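Side-chain contacts in nucleoprotein (Rift valley fever virus, PDB 3OV9), which encapsidates the viral genomic RNA, protecting it from nucleases and forming the nucleocapsid that serves as template for transcription and replication: residues Y90-G95 with L102-V107; W114-L119 with K219-V224. One frame throughout, in Å; residues are numbered along the deposited sequence. Where two conformers were deposited one is given.

Contact 1. Residues Y90-G95 with L102-V107; sequences YKLKEG and LTLSRV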
loop_
_atom_site.group_PDB
_atom_site.type_symbol
_atom_site.label_atom_id
_atom_site.label_comp_id
_atom_site.label_asym_id
_atom_site.label_seq_id
_atom_site.Cartn_x
_atom_site.Cartn_y
_atom_site.Cartn_z
ATOM N N TYR A 90 38.219 -13.163 -13.139
ATOM C CA TYR A 90 37.416 -12.734 -14.290
ATOM C C TYR A 90 36.560 -11.495 -14.014
ATOM O O TYR A 90 35.790 -11.059 -14.880
ATOM C CB TYR A 90 36.555 -13.899 -14.803
ATOM C CG TYR A 90 37.373 -15.039 -15.364
ATOM C CD1 TYR A 90 37.782 -15.039 -16.696
ATOM C CD2 TYR A 90 37.755 -16.114 -14.557
ATOM C CE1 TYR A 90 38.543 -16.078 -17.214
ATOM C CE2 TYR A 90 38.517 -17.156 -15.064
ATOM C CZ TYR A 90 38.909 -17.134 -16.394
ATOM O OH TYR A 90 39.664 -18.165 -16.897
ATOM N N LYS A 91 36.714 -10.936 -12.811
ATOM C CA LYS A 91 35.998 -9.730 -12.361
ATOM C C LYS A 91 34.481 -9.835 -12.544
ATOM O O LYS A 91 33.824 -8.897 -13.006
ATOM C CB LYS A 91 36.570 -8.461 -13.023
ATOM C CG LYS A 91 38.099 -8.326 -12.963
ATOM C CD LYS A 91 38.672 -8.422 -11.540
ATOM C CE LYS A 91 38.611 -7.097 -10.793
ATOM N NZ LYS A 91 39.143 -7.222 -9.404
ATOM N N LEU A 92 33.937 -10.988 -12.157
ATOM C CA LEU A 92 32.530 -11.313 -12.382
ATOM C C LEU A 92 31.564 -10.389 -11.650
ATOM O O LEU A 92 31.787 -10.022 -10.490
ATOM C CB LEU A 92 32.247 -12.776 -12.009
ATOM C CG LEU A 92 32.952 -13.879 -12.806
ATOM C CD1 LEU A 92 32.708 -15.237 -12.157
ATOM C CD2 LEU A 92 32.509 -13.895 -14.265
ATOM N N LYS A 93 30.497 -10.014 -12.348
ATOM C CA LYS A 93 29.437 -9.181 -11.791
ATOM C C LYS A 93 28.091 -9.903 -11.874
ATOM O O LYS A 93 27.997 -10.993 -12.452
ATOM C CB LYS A 93 29.359 -7.838 -12.531
ATOM C CG LYS A 93 30.654 -7.020 -12.550
ATOM C CD LYS A 93 31.009 -6.465 -11.171
ATOM C CE LYS A 93 32.187 -5.500 -11.237
ATOM N NZ LYS A 93 33.450 -6.152 -11.691
ATOM N N GLU A 94 27.063 -9.291 -11.283
ATOM C CA GLU A 94 25.697 -9.813 -11.329
ATOM C C GLU A 94 24.842 -9.000 -12.299
ATOM O O GLU A 94 25.217 -7.890 -12.687
ATOM C CB GLU A 94 25.070 -9.789 -9.930
ATOM C CG GLU A 94 25.772 -10.682 -8.926
ATOM C CD GLU A 94 25.226 -10.549 -7.518
ATOM O OE1 GLU A 94 24.295 -9.743 -7.312
ATOM O OE2 GLU A 94 25.733 -11.251 -6.617
ATOM N N GLY A 95 23.694 -9.558 -12.686
ATOM C CA GLY A 95 22.714 -8.862 -13.523
ATOM C C GLY A 95 23.185 -8.461 -14.908
ATOM O O GLY A 95 23.752 -9.277 -15.639
ATOM N N LEU A 102 32.136 -9.136 -17.361
ATOM C CA LEU A 102 31.663 -10.511 -17.502
ATOM C C LEU A 102 30.641 -10.860 -16.431
ATOM O O LEU A 102 30.716 -10.370 -15.298
ATOM C CB LEU A 102 32.834 -11.497 -17.416
ATOM C CG LEU A 102 33.829 -11.585 -18.574
ATOM C CD1 LEU A 102 35.024 -12.441 -18.177
ATOM C CD2 LEU A 102 33.166 -12.141 -19.826
ATOM N N THR A 103 29.678 -11.696 -16.813
ATOM C CA THR A 103 28.764 -12.358 -15.881
ATOM C C THR A 103 28.701 -13.826 -16.284
ATOM O O THR A 103 29.074 -14.182 -17.406
ATOM C CB THR A 103 27.326 -11.784 -15.926
ATOM O OG1 THR A 103 26.713 -12.098 -17.186
ATOM C CG2 THR A 103 27.318 -10.279 -15.710
ATOM N N LEU A 104 28.224 -14.672 -15.375
ATOM C CA LEU A 104 28.071 -16.100 -15.656
ATOM C C LEU A 104 27.118 -16.373 -16.828
ATOM O O LEU A 104 27.420 -17.198 -17.691
ATOM C CB LEU A 104 27.621 -16.858 -14.398
ATOM C CG LEU A 104 28.564 -16.831 -13.190
ATOM C CD1 LEU A 104 27.876 -17.423 -11.971
ATOM C CD2 LEU A 104 29.866 -17.566 -13.471
ATOM N N SER A 105 25.989 -15.665 -16.864
ATOM C CA SER A 105 24.997 -15.830 -17.931
ATOM C C SER A 105 25.567 -15.458 -19.300
ATOM O O SER A 105 25.241 -16.089 -20.305
ATOM C CB SER A 105 23.738 -15.003 -17.649
ATOM O OG SER A 105 23.015 -15.521 -16.548
ATOM N N ARG A 106 26.416 -14.433 -19.328
ATOM C CA ARG A 106 27.046 -13.985 -20.574
ATOM C C ARG A 106 28.036 -15.012 -21.126
ATOM O O ARG A 106 28.147 -15.183 -22.340
ATOM C CB ARG A 106 27.716 -12.624 -20.383
ATOM C CG ARG A 106 26.714 -11.484 -20.321
ATOM C CD ARG A 106 27.367 -10.150 -20.015
ATOM N NE ARG A 106 26.362 -9.094 -19.893
ATOM C CZ ARG A 106 26.635 -7.808 -19.696
ATOM N NH1 ARG A 106 27.892 -7.390 -19.591
ATOM N NH2 ARG A 106 25.642 -6.935 -19.602
ATOM N N VAL A 107 28.749 -15.696 -20.233
ATOM C CA VAL A 107 29.644 -16.778 -20.647
ATOM C C VAL A 107 28.845 -17.899 -21.329
ATOM O O VAL A 107 29.206 -18.350 -22.420
ATOM C CB VAL A 107 30.490 -17.321 -19.464
ATOM C CG1 VAL A 107 31.328 -18.525 -19.902
ATOM C CG2 VAL A 107 31.397 -16.218 -18.912
HETATM O O HOH W 1 34.512 -8.717 -15.765
HETATM O O HOH W 2 27.430 -13.582 -12.833
HETATM O O HOH W 3 24.206 -11.226 -17.416
#
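Leu102 is the pivot of this helix-loop-helix connection, in which the chain leaving helix 77-90 doubles back beside the capped start of helix 104-110. Its CD1 reaches obliquely to Tyr90, 4.0 Å from Tyr90 CB, while its CB meets Leu92 CD2 at 4.0 Å. Leu92 is forked between two neighbours: beyond the methyl on Leu102, the side chains of Leu92 and Leu104 cross at about a right angle, with Leu92 CD1 3.9 Å from Leu104 CD2. Met57 of helix 50-63 touches both Leu92 and Leu104, and Val38 and Leu41 of helix 35-46 pack on Leu102. A single direct bond ties the backbones, Lys93 N to Leu102 O at 3.0 Å. Waters join Tyr90 O and Lys91 O to Leu102 N, and Lys93 O to Leu104 N. Ser105 and Arg106, in the first turn of helix 104-110, probably bind RNA, as in related nucleoproteins. Thr103 divides its two branches: CG2 sits 3.4 Å from Lys93 O, whereas OG1, at chi1 68°, N-caps the helix by accepting from Arg106 N at 3.2 Å.

Contact 2. Residues W114-L119 with K219-V224; sequences WTCQAL and KAFGLV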
loop_
_atom_site.group_PDB
_atom_site.type_symbol
_atom_site.label_atom_id
_atom_site.label_comp_id
_atom_site.label_asym_id
_atom_site.label_seq_id
_atom_site.Cartn_x
_atom_site.Cartn_y
_atom_site.Cartn_z
ATOM N N TRP A 114 28.256 -24.981 -26.819
ATOM C CA TRP A 114 28.622 -25.935 -25.772
ATOM C C TRP A 114 27.555 -25.986 -24.676
ATOM O O TRP A 114 27.190 -27.067 -24.220
ATOM C CB TRP A 114 29.998 -25.609 -25.184
ATOM C CG TRP A 114 30.566 -26.712 -24.317
ATOM C CD1 TRP A 114 31.336 -27.766 -24.728
ATOM C CD2 TRP A 114 30.411 -26.860 -22.897
ATOM N NE1 TRP A 114 31.668 -28.561 -23.651
ATOM C CE2 TRP A 114 31.113 -28.026 -22.518
ATOM C CE3 TRP A 114 29.750 -26.117 -21.908
ATOM C CZ2 TRP A 114 31.167 -28.472 -21.190
ATOM C CZ3 TRP A 114 29.805 -26.559 -20.589
ATOM C CH2 TRP A 114 30.514 -27.725 -20.245
ATOM N N THR A 115 27.050 -24.818 -24.278
ATOM C CA THR A 115 26.003 -24.709 -23.257
ATOM C C THR A 115 24.807 -25.611 -23.555
ATOM O O THR A 115 24.337 -26.341 -22.676
ATOM C CB THR A 115 25.516 -23.244 -23.105
ATOM O OG1 THR A 115 26.633 -22.395 -22.827
ATOM C CG2 THR A 115 24.481 -23.109 -21.980
ATOM N N CYS A 116 24.332 -25.576 -24.798
ATOM C CA CYS A 116 23.142 -26.337 -25.174
ATOM C C CYS A 116 23.372 -27.846 -25.115
ATOM O O CYS A 116 22.454 -28.600 -24.790
ATOM C CB CYS A 116 22.631 -25.915 -26.549
ATOM S SG CYS A 116 21.992 -24.231 -26.567
ATOM N N GLN A 117 24.596 -28.269 -25.427
ATOM C CA GLN A 117 25.002 -29.665 -25.295
ATOM C C GLN A 117 25.078 -30.086 -23.834
ATOM O O GLN A 117 24.699 -31.211 -23.489
ATOM C CB GLN A 117 26.370 -29.892 -25.933
ATOM C CG GLN A 117 26.404 -29.762 -27.436
ATOM C CD GLN A 117 27.792 -30.005 -27.975
ATOM O OE1 GLN A 117 28.300 -31.129 -27.929
ATOM N NE2 GLN A 117 28.425 -28.950 -28.479
ATOM N N ALA A 118 25.583 -29.189 -22.986
ATOM C CA ALA A 118 25.721 -29.470 -21.555
ATOM C C ALA A 118 24.366 -29.678 -20.886
ATOM O O ALA A 118 24.273 -30.380 -19.880
ATOM C CB ALA A 118 26.501 -28.366 -20.857
ATOM N N LEU A 119 23.323 -29.075 -21.456
ATOM C CA LEU A 119 21.953 -29.204 -20.945
ATOM C C LEU A 119 21.446 -30.648 -20.936
ATOM O O LEU A 119 20.631 -31.019 -20.086
ATOM C CB LEU A 119 20.989 -28.303 -21.725
ATOM C CG LEU A 119 21.157 -26.787 -21.570
ATOM C CD1 LEU A 119 20.326 -26.032 -22.590
ATOM C CD2 LEU A 119 20.802 -26.330 -20.156
ATOM N N LYS A 219 20.879 -28.875 -36.572
ATOM C CA LYS A 219 20.884 -30.198 -37.184
ATOM C C LYS A 219 21.618 -31.205 -36.299
ATOM O O LYS A 219 21.118 -32.310 -36.058
ATOM C CB LYS A 219 21.522 -30.142 -38.576
ATOM C CG LYS A 219 21.173 -31.329 -39.457
ATOM C CD LYS A 219 22.192 -31.526 -40.571
ATOM C CE LYS A 219 21.785 -32.663 -41.502
ATOM N NZ LYS A 219 21.563 -33.947 -40.776
ATOM N N ALA A 220 22.797 -30.814 -35.815
ATOM C CA ALA A 220 23.596 -31.655 -34.923
ATOM C C ALA A 220 22.856 -31.975 -33.627
ATOM O O ALA A 220 22.984 -33.083 -33.104
ATOM C CB ALA A 220 24.940 -31.007 -34.623
ATOM N N PHE A 221 22.084 -31.010 -33.125
ATOM C CA PHE A 221 21.296 -31.194 -31.897
ATOM C C PHE A 221 20.044 -32.046 -32.125
ATOM O O PHE A 221 19.334 -32.371 -31.173
ATOM C CB PHE A 221 20.871 -29.846 -31.285
ATOM C CG PHE A 221 22.015 -28.952 -30.860
ATOM C CD1 PHE A 221 23.321 -29.429 -30.755
ATOM C CD2 PHE A 221 21.764 -27.623 -30.522
ATOM C CE1 PHE A 221 24.360 -28.587 -30.353
ATOM C CE2 PHE A 221 22.795 -26.775 -30.115
ATOM C CZ PHE A 221 24.094 -27.260 -30.029
ATOM N N GLY A 222 19.768 -32.389 -33.383
ATOM C CA GLY A 222 18.593 -33.185 -33.738
ATOM C C GLY A 222 17.280 -32.421 -33.706
ATOM O O GLY A 222 16.207 -33.023 -33.630
ATOM N N LEU A 223 17.365 -31.095 -33.776
ATOM C CA LEU A 223 16.190 -30.229 -33.700
ATOM C C LEU A 223 15.553 -29.977 -35.064
ATOM O O LEU A 223 14.357 -29.693 -35.154
ATOM C CB LEU A 223 16.551 -28.905 -33.022
ATOM C CG LEU A 223 17.056 -29.019 -31.583
ATOM C CD1 LEU A 223 17.670 -27.714 -31.117
ATOM C CD2 LEU A 223 15.925 -29.440 -30.657
ATOM N N VAL A 224 16.363 -30.063 -36.117
ATOM C CA VAL A 224 15.873 -29.968 -37.495
ATOM C C VAL A 224 16.520 -31.050 -38.355
ATOM O O VAL A 224 17.588 -31.564 -38.011
ATOM C CB VAL A 224 16.132 -28.571 -38.144
ATOM C CG1 VAL A 224 15.396 -27.460 -37.394
ATOM C CG2 VAL A 224 17.633 -28.269 -38.263
#
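Gln117 NE2 is gripped from two sides of a subunit boundary, donating to Gly113 O one turn back in its own helix and to Ala12 O of the second subunit. The residue thus serves two interfaces of the all-helical fold: its amide faces the oligomer contact, and its aliphatic CG meets Phe221 at the C-terminal end of helix 211-220. That helix finishes in a Schellman motif, with Gly222 at positive phi (75°) and Gly222 N bonded to Lys219 O at 3.0 Å. Just before the glycine, Phe221 sends its ring across to helix 112-122, CG being turned beside the backbone N (chi1 -62°). The far end of the ring spans two consecutive residues of that helix. CE1 lies 3.8 Å from Gln117 CG, and the two side chains cross at about a right angle, with amide and ring planes 42° apart. Both Gln117 CG and Cys116 CB approach the ring obliquely, the latter in a purely apolar contact. His143, from the loop between helices 130-136 and 159-180, stacks on the same ring. Trp114, from the same helix as Gln117, meets Phe11 of the second subunit edge-to-face, in keeping with the role of the N-terminal region in oligomerization. The contact with Cys116 is made through its methylene, CB standing 3.7 Å from Phe221 CE2 and 4.0 Å from Phe221 CZ.

The two contacts differ in sequence separation and in chemistry. Contact 1 is local, joining neighbouring parts of the chain through one direct backbone bond, bridging waters and leucine packing, and it buries 358 Å² between its segments. Contact 2 bridges residues a hundred positions apart with little more than one aromatic ring, and buries 126 Å². Five of nine touching residues are buried in contact 1, against helices 35-46 and 50-63, and two are exposed; in contact 2 Cys116 is buried, Gln117 and Phe221 partly exposed. Helix 104-110, opened by contact 1, is followed by helix 112-122, which carries contact 2. No other subunit touches contact 1, which holds probable RNA-binding positions, whereas residues 114-119 also meet a second subunit.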